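Local coordinates for protein pyrethroid hydrolase (Sphingobium faniae, PDB 5Y5R) that hydrolyses the ester bond of pyrethroid insecticides such as cypermethrin and permethrin, splitting them into an alcohol and a cyclopropanecarboxylic acid, at residues Leu75-Gly80 with Ile99-Val104; Ala88-Asp93 with Pro182-Gly187. All blocks are in the same frame, centred on the assembly; numbering follows the deposited sequence.

Contact 1: residues Leu75-Gly80 with Ile99-Val104; sequences LGHSLG and IYLTAV. With 8NL ((2-methyl-3-phenyl-phenyl)methyl (1~{S})-3-[(~{E})-2-chloranyl-3,3,3-tris(fluoranyl)prop-1-enyl]-2,2-dimethyl-cyclopropane-1-carboxylate), chain G.
Leu75 and Gly76 lie beside Ile99 and Leu101 in neighbouring parallel strands, bonded from Gly76 N to Ile99 O (3.0 Å) and from Leu101 N to Gly76 O (2.9 Å). Outward along Leu75, CB and CG lie near Ile99 O, with Ile99 CB and CG2 beside them. With CG anti to the backbone N (chi1 -176°), the tip divides, CD1 meeting Ile99 CG2 at 3.7 Å while CD2 reaches Leu101 CB at 4.1 Å. Cutting Leu75 back to an alanine is likely to leave Ile99 CG2 and Leu101 CB without their neighbour and a gap under helix 237-249. A type II' turn follows at the probable nucleophile elbow, GHSLG, its strain marked by the positive phi of Ser78 (49°). Ser78 OG points at ester carbonyl O1 of the bound pyrethroid, though the modelled 2.3 Å is doubtfully short; Val104 N grips Ser78 O at 2.8 Å. His77 turns its ring over Ser78 CB, its CD2 3.8 Å from Thr102 CG2; His77 NE2 bonds His230 O and Thr102 OG1 bonds Asp202, a second shell that probably positions these charge-relay residues. Helix 237-249 covers Leu75, Ile99 and Leu101, while strands 3-9 and 194-199 flank the pair in the central sheet.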
ATOM      1  N   LEU A  75       4.316   1.777  -5.710  1.00 16.74           N
ATOM      2  CA  LEU A  75       3.913   2.359  -4.442  1.00 18.87           C
ATOM      3  C   LEU A  75       2.801   1.506  -3.846  1.00 17.10           C
ATOM      4  O   LEU A  75       1.830   1.152  -4.537  1.00 16.82           O
ATOM      5  CB  LEU A  75       3.430   3.806  -4.590  1.00 15.03           C
ATOM      6  CG  LEU A  75       3.061   4.552  -3.302  1.00 15.25           C
ATOM      7  CD1 LEU A  75       3.360   6.053  -3.466  1.00 20.07           C
ATOM      8  CD2 LEU A  75       1.567   4.378  -2.898  1.00 15.99           C
ATOM      9  N   GLY A  76       2.959   1.175  -2.589  1.00 15.85           N
ATOM     10  CA  GLY A  76       1.925   0.488  -1.836  1.00 18.03           C
ATOM     11  C   GLY A  76       1.460   1.367  -0.694  1.00 16.82           C
ATOM     12  O   GLY A  76       2.269   2.023  -0.046  1.00 18.18           O
ATOM     13  N   HIS A  77       0.146   1.388  -0.457  1.00 20.15           N
ATOM     14  CA  HIS A  77      -0.390   2.036   0.733  1.00 16.13           C
ATOM     15  C   HIS A  77      -0.858   0.964   1.716  1.00 21.53           C
ATOM     16  O   HIS A  77      -1.465  -0.030   1.309  1.00 17.29           O
ATOM     17  CB  HIS A  77      -1.518   3.007   0.411  1.00 17.39           C
ATOM     18  CG  HIS A  77      -2.238   3.512   1.627  1.00 16.22           C
ATOM     19  ND1 HIS A  77      -3.538   3.158   1.927  1.00 14.17           N
ATOM     20  CD2 HIS A  77      -1.834   4.333   2.620  1.00 19.22           C
ATOM     21  CE1 HIS A  77      -3.908   3.757   3.041  1.00 16.56           C
ATOM     22  NE2 HIS A  77      -2.881   4.456   3.498  1.00 19.63           N
ATOM     23  N   SER A  78      -0.453   1.110   2.979  1.00 21.19           N
ATOM     24  CA  SER A  78      -0.830   0.228   4.085  1.00 20.26           C
ATOM     25  C   SER A  78      -0.604  -1.224   3.675  1.00 23.61           C
ATOM     26  O   SER A  78       0.522  -1.611   3.350  1.00 23.05           O
ATOM     27  CB  SER A  78      -2.277   0.439   4.515  1.00 26.86           C
ATOM     28  OG  SER A  78      -3.177  -0.132   3.582  1.00 32.90           O
ATOM     29  N   LEU A  79      -1.680  -2.019   3.604  1.00 12.85           N
ATOM     30  CA  LEU A  79      -1.533  -3.416   3.214  1.00 19.70           C
ATOM     31  C   LEU A  79      -0.946  -3.562   1.818  1.00 18.81           C
ATOM     32  O   LEU A  79      -0.419  -4.630   1.482  1.00 21.00           O
ATOM     33  CB  LEU A  79      -2.904  -4.131   3.291  1.00 20.96           C
ATOM     34  CG  LEU A  79      -2.956  -5.604   2.890  1.00 20.54           C
ATOM     35  CD1 LEU A  79      -2.510  -6.507   4.069  1.00 18.34           C
ATOM     36  CD2 LEU A  79      -4.356  -5.971   2.448  1.00 19.11           C
ATOM     37  N   GLY A  80      -1.056  -2.521   0.980  1.00 18.84           N
ATOM     38  CA  GLY A  80      -0.499  -2.586  -0.357  1.00 18.96           C
ATOM     39  C   GLY A  80       0.997  -2.816  -0.397  1.00 22.15           C
ATOM     40  O   GLY A  80       1.526  -3.226  -1.435  1.00 22.92           O
ATOM     41  N   ILE A  99       8.191   2.255  -3.011  1.00 18.03           N
ATOM     42  CA  ILE A  99       7.719   3.290  -2.109  1.00 13.10           C
ATOM     43  C   ILE A  99       6.685   2.688  -1.171  1.00 18.82           C
ATOM     44  O   ILE A  99       5.633   2.227  -1.627  1.00 20.24           O
ATOM     45  CB  ILE A  99       7.104   4.459  -2.883  1.00 18.90           C
ATOM     46  CG1 ILE A  99       8.110   5.061  -3.869  1.00 16.67           C
ATOM     47  CG2 ILE A  99       6.624   5.523  -1.916  1.00 18.30           C
ATOM     48  CD1 ILE A  99       7.518   6.195  -4.624  1.00 19.35           C
ATOM     49  N   TYR A 100       6.943   2.758   0.133  1.00 20.15           N
ATOM     50  CA  TYR A 100       6.031   2.253   1.162  1.00 19.02           C
ATOM     51  C   TYR A 100       5.373   3.442   1.859  1.00 15.52           C
ATOM     52  O   TYR A 100       6.001   4.108   2.691  1.00 21.78           O
ATOM     53  CB  TYR A 100       6.770   1.353   2.159  1.00 17.51           C
ATOM     54  CG  TYR A 100       7.344   0.099   1.564  1.00 16.14           C
ATOM     55  CD1 TYR A 100       8.563   0.115   0.894  1.00 21.39           C
ATOM     56  CD2 TYR A 100       6.671  -1.095   1.650  1.00 18.51           C
ATOM     57  CE1 TYR A 100       9.112  -1.018   0.357  1.00 15.52           C
ATOM     58  CE2 TYR A 100       7.197  -2.234   1.103  1.00 20.19           C
ATOM     59  CZ  TYR A 100       8.417  -2.194   0.440  1.00 23.57           C
ATOM     60  OH  TYR A 100       8.961  -3.348  -0.083  1.00 19.69           O
ATOM     61  N   LEU A 101       4.102   3.685   1.557  1.00 16.10           N
ATOM     62  CA  LEU A 101       3.355   4.834   2.065  1.00 16.88           C
ATOM     63  C   LEU A 101       2.515   4.394   3.261  1.00 18.90           C
ATOM     64  O   LEU A 101       1.401   3.874   3.095  1.00 21.13           O
ATOM     65  CB  LEU A 101       2.494   5.454   0.957  1.00 14.54           C
ATOM     66  CG  LEU A 101       1.542   6.581   1.366  1.00 17.49           C
ATOM     67  CD1 LEU A 101       2.250   7.755   2.077  1.00 14.68           C
ATOM     68  CD2 LEU A 101       0.760   7.074   0.161  1.00 20.11           C
ATOM     69  N   THR A 102       3.019   4.713   4.463  1.00 22.65           N
ATOM     70  CA  THR A 102       2.560   4.214   5.761  1.00 16.86           C
ATOM     71  C   THR A 102       2.043   2.805   5.521  1.00 18.31           C
ATOM     72  O   THR A 102       0.865   2.484   5.741  1.00 21.09           O
ATOM     73  CB  THR A 102       1.578   5.207   6.425  1.00 21.71           C
ATOM     74  OG1 THR A 102       1.262   4.782   7.759  1.00 21.43           O
ATOM     75  CG2 THR A 102       0.275   5.443   5.604  1.00 20.39           C
ATOM     76  N   ALA A 103       2.936   1.974   4.993  1.00 15.51           N
ATOM     77  CA  ALA A 103       2.612   0.691   4.390  1.00 18.36           C
ATOM     78  C   ALA A 103       3.282  -0.436   5.160  1.00 18.65           C
ATOM     79  O   ALA A 103       4.214  -0.214   5.922  1.00 14.90           O
ATOM     80  CB  ALA A 103       3.057   0.630   2.912  1.00 17.21           C
ATOM     81  N   VAL A 104       2.799  -1.656   4.934  1.00 24.88           N
ATOM     82  CA  VAL A 104       3.377  -2.831   5.579  1.00 20.35           C
ATOM     83  C   VAL A 104       4.708  -3.114   4.887  1.00 16.12           C
ATOM     84  O   VAL A 104       4.751  -3.479   3.709  1.00 17.60           O
ATOM     85  CB  VAL A 104       2.424  -4.039   5.511  1.00 17.46           C
ATOM     86  CG1 VAL A 104       3.044  -5.242   6.187  1.00 21.06           C
ATOM     87  CG2 VAL A 104       1.112  -3.712   6.165  1.00 27.43           C
TER
HETATM   88  C   8NL G 301      -9.704  -0.095   5.292  1.00 19.02           C
HETATM   89  C8  8NL G 301     -13.099   1.851   4.221  1.00 19.77           C
HETATM   90  C9  8NL G 301     -14.434   1.529   4.447  1.00 20.80           C
HETATM   91  C10 8NL G 301     -14.861   1.167   5.717  1.00 20.64           C
HETATM   92  C11 8NL G 301     -13.900   1.149   6.726  1.00 26.29           C
HETATM   93  C12 8NL G 301     -12.568   1.479   6.479  1.00 16.22           C
HETATM   94  C13 8NL G 301      -6.989   0.977   4.432  1.00 20.51           C
HETATM   95  O   8NL G 301      -6.523   0.347   5.650  1.00 26.62           O
HETATM   96 CL   8NL G 301      -5.192  -4.433  10.793  1.00 67.16          CL
HETATM   97  C21 8NL G 301      -5.353  -3.635   9.226  1.00 36.44           C
HETATM   98  C22 8NL G 301      -6.674  -3.769   8.507  1.00 35.78           C
HETATM   99  F2  8NL G 301      -7.311  -2.616   8.601  1.00 35.82           F
HETATM  100  F1  8NL G 301      -6.545  -4.114   7.241  1.00 42.35           F
HETATM  101  F   8NL G 301      -7.359  -4.713   9.119  1.00 31.88           F
HETATM  102  C20 8NL G 301      -4.345  -2.904   8.748  1.00 29.03           C
HETATM  103  C16 8NL G 301      -4.431  -2.230   7.396  1.00 32.58           C
HETATM  104  C17 8NL G 301      -3.276  -1.236   7.346  1.00 26.84           C
HETATM  105  C18 8NL G 301      -2.482  -2.175   6.450  1.00 31.23           C
HETATM  106  C19 8NL G 301      -2.634  -0.968   8.717  1.00 27.14           C
HETATM  107  C15 8NL G 301      -4.745  -0.753   7.180  1.00 32.19           C
HETATM  108  C14 8NL G 301      -5.335  -0.546   5.782  1.00 26.42           C
HETATM  109  O1  8NL G 301      -4.872  -1.157   4.816  1.00 24.06           O
HETATM  110  C2  8NL G 301      -8.290   1.793   4.477  1.00 21.85           C
HETATM  111  C3  8NL G 301      -8.189   3.114   4.059  1.00 21.87           C
HETATM  112  C4  8NL G 301      -9.287   3.973   4.044  1.00 17.32           C
HETATM  113  C5  8NL G 301     -10.544   3.503   4.416  1.00 20.19           C
HETATM  114  C6  8NL G 301     -10.708   2.192   4.846  1.00 21.04           C
HETATM  115  C1  8NL G 301      -9.575   1.330   4.863  1.00 20.50           C
HETATM  116  C7  8NL G 301     -12.135   1.820   5.213  1.00 18.30           C

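Contact 2: residues Ala88-Asp93 with Pro182-Gly187; sequences AQHHPD and PNPMEG
Gln89 in the last turn of helix 80-90 meets the irregular run Pro184-Glu186, with the CA atoms of Gln89 and Met185 4.9 Å apart. Helical geometry is lost at His91, whereas residues 182-187 form neither helix nor strand and belong to the loop that leads towards strand 194-199 of the alpha/beta-hydrolase fold. An Asx turn shapes this loop: Asn183 OD1 accepts the backbone N of Met185, and Asn183 ND2 is held by Thr106 O.

Gln89 supplies most of the contact from the helix side. Its CG, anti to the backbone N (chi1 169°), runs out to Pro184 O at 3.3 Å and lies 4.0 Å from Pro184 CG. A bend at the next torsion (chi2 58°) brings the amide to the backbone beyond Met185. There Glu186 CG comes obliquely to the amide, 3.5 Å from Gln89 NE2; the amide and carboxylate planes are 73° apart. Met185, modelled as selenomethionine, puts CG 4.1 Å from Gln89 CB, and its side chain also touches Ser85 of helix 80-90 and Tyr100 of strand 95-101.

One residue further along the helix, His90 CE1 comes to Pro184 CG, the imidazole and the proline crossing at about a right angle. Trp86 stacks on that imidazole, and its carbonyl takes the ND1 bond, which limits how the ring can turn. The one hydrogen bond between the segments is from Glu186 N to Gln89 OE1: it is 2.8 Å long, and the donor sits above the carbonyl plane.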
ATOM      1  N   ALA A  88       8.155  -7.083  -6.343  1.00 25.14           N
ATOM      2  CA  ALA A  88       9.546  -6.724  -6.569  1.00 28.77           C
ATOM      3  C   ALA A  88      10.369  -7.979  -6.768  1.00 28.20           C
ATOM      4  O   ALA A  88      11.211  -8.045  -7.671  1.00 28.30           O
ATOM      5  CB  ALA A  88      10.078  -5.904  -5.390  1.00 23.88           C
ATOM      6  N   GLN A  89      10.032  -9.027  -6.013  1.00 28.02           N
ATOM      7  CA  GLN A  89      10.791 -10.263  -6.052  1.00 25.68           C
ATOM      8  C   GLN A  89      10.610 -10.989  -7.371  1.00 27.73           C
ATOM      9  O   GLN A  89      11.557 -11.606  -7.869  1.00 29.08           O
ATOM     10  CB  GLN A  89      10.401 -11.142  -4.853  1.00 26.75           C
ATOM     11  CG  GLN A  89      10.897 -12.583  -4.881  1.00 26.77           C
ATOM     12  CD  GLN A  89      12.398 -12.643  -4.978  1.00 26.09           C
ATOM     13  OE1 GLN A  89      13.077 -11.743  -4.513  1.00 23.36           O
ATOM     14  NE2 GLN A  89      12.923 -13.731  -5.524  1.00 26.71           N
ATOM     15  N   HIS A  90       9.419 -10.933  -7.955  1.00 20.83           N
ATOM     16  CA  HIS A  90       9.177 -11.683  -9.175  1.00 27.22           C
ATOM     17  C   HIS A  90       9.395 -10.860 -10.434  1.00 30.66           C
ATOM     18  O   HIS A  90       9.586 -11.442 -11.507  1.00 29.39           O
ATOM     19  CB  HIS A  90       7.768 -12.282  -9.176  1.00 24.31           C
ATOM     20  CG  HIS A  90       7.548 -13.295  -8.087  1.00 28.23           C
ATOM     21  ND1 HIS A  90       7.352 -12.949  -6.769  1.00 26.99           N
ATOM     22  CD2 HIS A  90       7.563 -14.648  -8.119  1.00 30.25           C
ATOM     23  CE1 HIS A  90       7.233 -14.045  -6.035  1.00 26.43           C
ATOM     24  NE2 HIS A  90       7.350 -15.091  -6.834  1.00 30.37           N
ATOM     25  N   HIS A  91       9.443  -9.529 -10.322  1.00 28.86           N
ATOM     26  CA  HIS A  91       9.737  -8.669 -11.469  1.00 23.38           C
ATOM     27  C   HIS A  91      10.850  -7.672 -11.135  1.00 27.46           C
ATOM     28  O   HIS A  91      10.730  -6.481 -11.418  1.00 29.51           O
ATOM     29  CB  HIS A  91       8.473  -7.932 -11.884  1.00 26.45           C
ATOM     30  CG  HIS A  91       7.306  -8.833 -12.123  1.00 30.60           C
ATOM     31  ND1 HIS A  91       7.108  -9.496 -13.313  1.00 27.03           N
ATOM     32  CD2 HIS A  91       6.261  -9.166 -11.327  1.00 31.10           C
ATOM     33  CE1 HIS A  91       6.002 -10.217 -13.235  1.00 32.54           C
ATOM     34  NE2 HIS A  91       5.467 -10.032 -12.041  1.00 25.95           N
ATOM     35  N   PRO A  92      11.960  -8.131 -10.547  1.00 29.70           N
ATOM     36  CA  PRO A  92      12.991  -7.181 -10.128  1.00 24.69           C
ATOM     37  C   PRO A  92      13.597  -6.460 -11.297  1.00 28.22           C
ATOM     38  O   PRO A  92      14.173  -5.387 -11.110  1.00 23.76           O
ATOM     39  CB  PRO A  92      14.024  -8.067  -9.425  1.00 28.24           C
ATOM     40  CG  PRO A  92      13.924  -9.331 -10.129  1.00 32.67           C
ATOM     41  CD  PRO A  92      12.447  -9.516 -10.386  1.00 31.53           C
ATOM     42  N   ASP A  93      13.562  -7.082 -12.481  1.00 31.77           N
ATOM     43  CA  ASP A  93      14.077  -6.461 -13.693  1.00 32.62           C
ATOM     44  C   ASP A  93      13.194  -5.324 -14.184  1.00 34.52           C
ATOM     45  O   ASP A  93      13.632  -4.536 -15.032  1.00 36.55           O
ATOM     46  CB  ASP A  93      14.269  -7.518 -14.795  1.00 34.00           C
ATOM     47  CG  ASP A  93      12.998  -8.353 -15.082  1.00 35.15           C
ATOM     48  OD1 ASP A  93      12.242  -8.739 -14.146  1.00 29.92           O
ATOM     49  OD2 ASP A  93      12.765  -8.644 -16.278  1.00 44.35           O
ATOM     50  N   PRO A 182       4.294 -14.554   3.472  1.00 17.43           N
ATOM     51  CA  PRO A 182       5.596 -14.014   3.858  1.00 22.95           C
ATOM     52  C   PRO A 182       6.206 -13.255   2.692  1.00 25.89           C
ATOM     53  O   PRO A 182       5.948 -13.569   1.523  1.00 23.57           O
ATOM     54  CB  PRO A 182       6.425 -15.268   4.177  1.00 25.60           C
ATOM     55  CG  PRO A 182       5.489 -16.426   4.150  1.00 26.21           C
ATOM     56  CD  PRO A 182       4.362 -16.003   3.236  1.00 18.79           C
ATOM     57  N   ASN A 183       7.039 -12.268   3.025  1.00 26.57           N
ATOM     58  CA  ASN A 183       7.795 -11.537   2.009  1.00 27.64           C
ATOM     59  C   ASN A 183       8.849 -12.439   1.396  1.00 23.73           C
ATOM     60  O   ASN A 183       9.706 -12.941   2.120  1.00 24.67           O
ATOM     61  CB  ASN A 183       8.443 -10.287   2.585  1.00 25.86           C
ATOM     62  CG  ASN A 183       9.198  -9.488   1.526  1.00 27.01           C
ATOM     63  OD1 ASN A 183       9.184  -9.831   0.348  1.00 31.24           O
ATOM     64  ND2 ASN A 183       9.802  -8.394   1.935  1.00 26.58           N
ATOM     65  N   PRO A 184       8.787 -12.720   0.099  1.00 24.16           N
ATOM     66  CA  PRO A 184       9.798 -13.562  -0.545  1.00 26.93           C
ATOM     67  C   PRO A 184      10.994 -12.806  -1.108  1.00 27.91           C
ATOM     68  O   PRO A 184      11.804 -13.416  -1.812  1.00 30.44           O
ATOM     69  CB  PRO A 184       8.997 -14.207  -1.675  1.00 20.13           C
ATOM     70  CG  PRO A 184       8.075 -13.091  -2.103  1.00 28.97           C
ATOM     71  CD  PRO A 184       7.746 -12.303  -0.845  1.00 21.70           C
HETATM   72  N   MSE A 185      11.129 -11.516  -0.836  1.00 25.89           N
HETATM   73  CA  MSE A 185      12.233 -10.765  -1.425  1.00 28.00           C
HETATM   74  C   MSE A 185      13.580 -11.349  -1.062  1.00 30.69           C
HETATM   75  O   MSE A 185      13.894 -11.522   0.118  1.00 27.97           O
HETATM   76  CB  MSE A 185      12.182  -9.312  -0.995  1.00 24.10           C
HETATM   77  CG  MSE A 185      11.232  -8.496  -1.810  1.00 27.30           C
HETATM   78 SE   MSE A 185      11.069  -6.785  -1.000  1.00 43.72          SE
HETATM   79  CE  MSE A 185      12.843  -6.149  -1.538  1.00 26.84           C
ATOM     80  N   GLU A 186      14.375 -11.658  -2.086  1.00 28.49           N
ATOM     81  CA  GLU A 186      15.719 -12.155  -1.869  1.00 29.53           C
ATOM     82  C   GLU A 186      16.639 -11.617  -2.954  1.00 35.42           C
ATOM     83  O   GLU A 186      16.190 -11.227  -4.042  1.00 35.27           O
ATOM     84  CB  GLU A 186      15.756 -13.680  -1.887  1.00 32.66           C
ATOM     85  CG  GLU A 186      15.471 -14.262  -3.240  1.00 32.06           C
ATOM     86  CD  GLU A 186      15.386 -15.771  -3.222  1.00 40.96           C
ATOM     87  OE1 GLU A 186      15.045 -16.356  -2.168  1.00 43.00           O
ATOM     88  OE2 GLU A 186      15.668 -16.377  -4.275  1.00 55.11           O
ATOM     89  N   GLY A 187      17.945 -11.628  -2.650  1.00 32.63           N
ATOM     90  CA  GLY A 187      18.927 -11.362  -3.675  1.00 37.17           C
ATOM     91  C   GLY A 187      18.744 -10.054  -4.412  1.00 28.77           C
ATOM     92  O   GLY A 187      18.923  -8.962  -3.866  1.00 29.49           O
TER

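The centres of contacts 1 and 2 are about 16 Å apart, both within one alpha/beta-hydrolase fold. They share the beta-alpha-beta unit of strand 71-77, helix 80-90 and strand 95-101: contact 1 pairs its two strands near the centre of the chain, and contact 2 joins the far end of its helix to a surface loop. Along the chain the segments alternate, 75-80, 88-93, 99-104, then 182-187, the last of these coming in from the loop ahead of strand 194-199. They touch where Tyr100 OH lies 4.1 Å from Met185 SE. One helix thus runs from the probable nucleophile elbow at its start to the outer loop at its end.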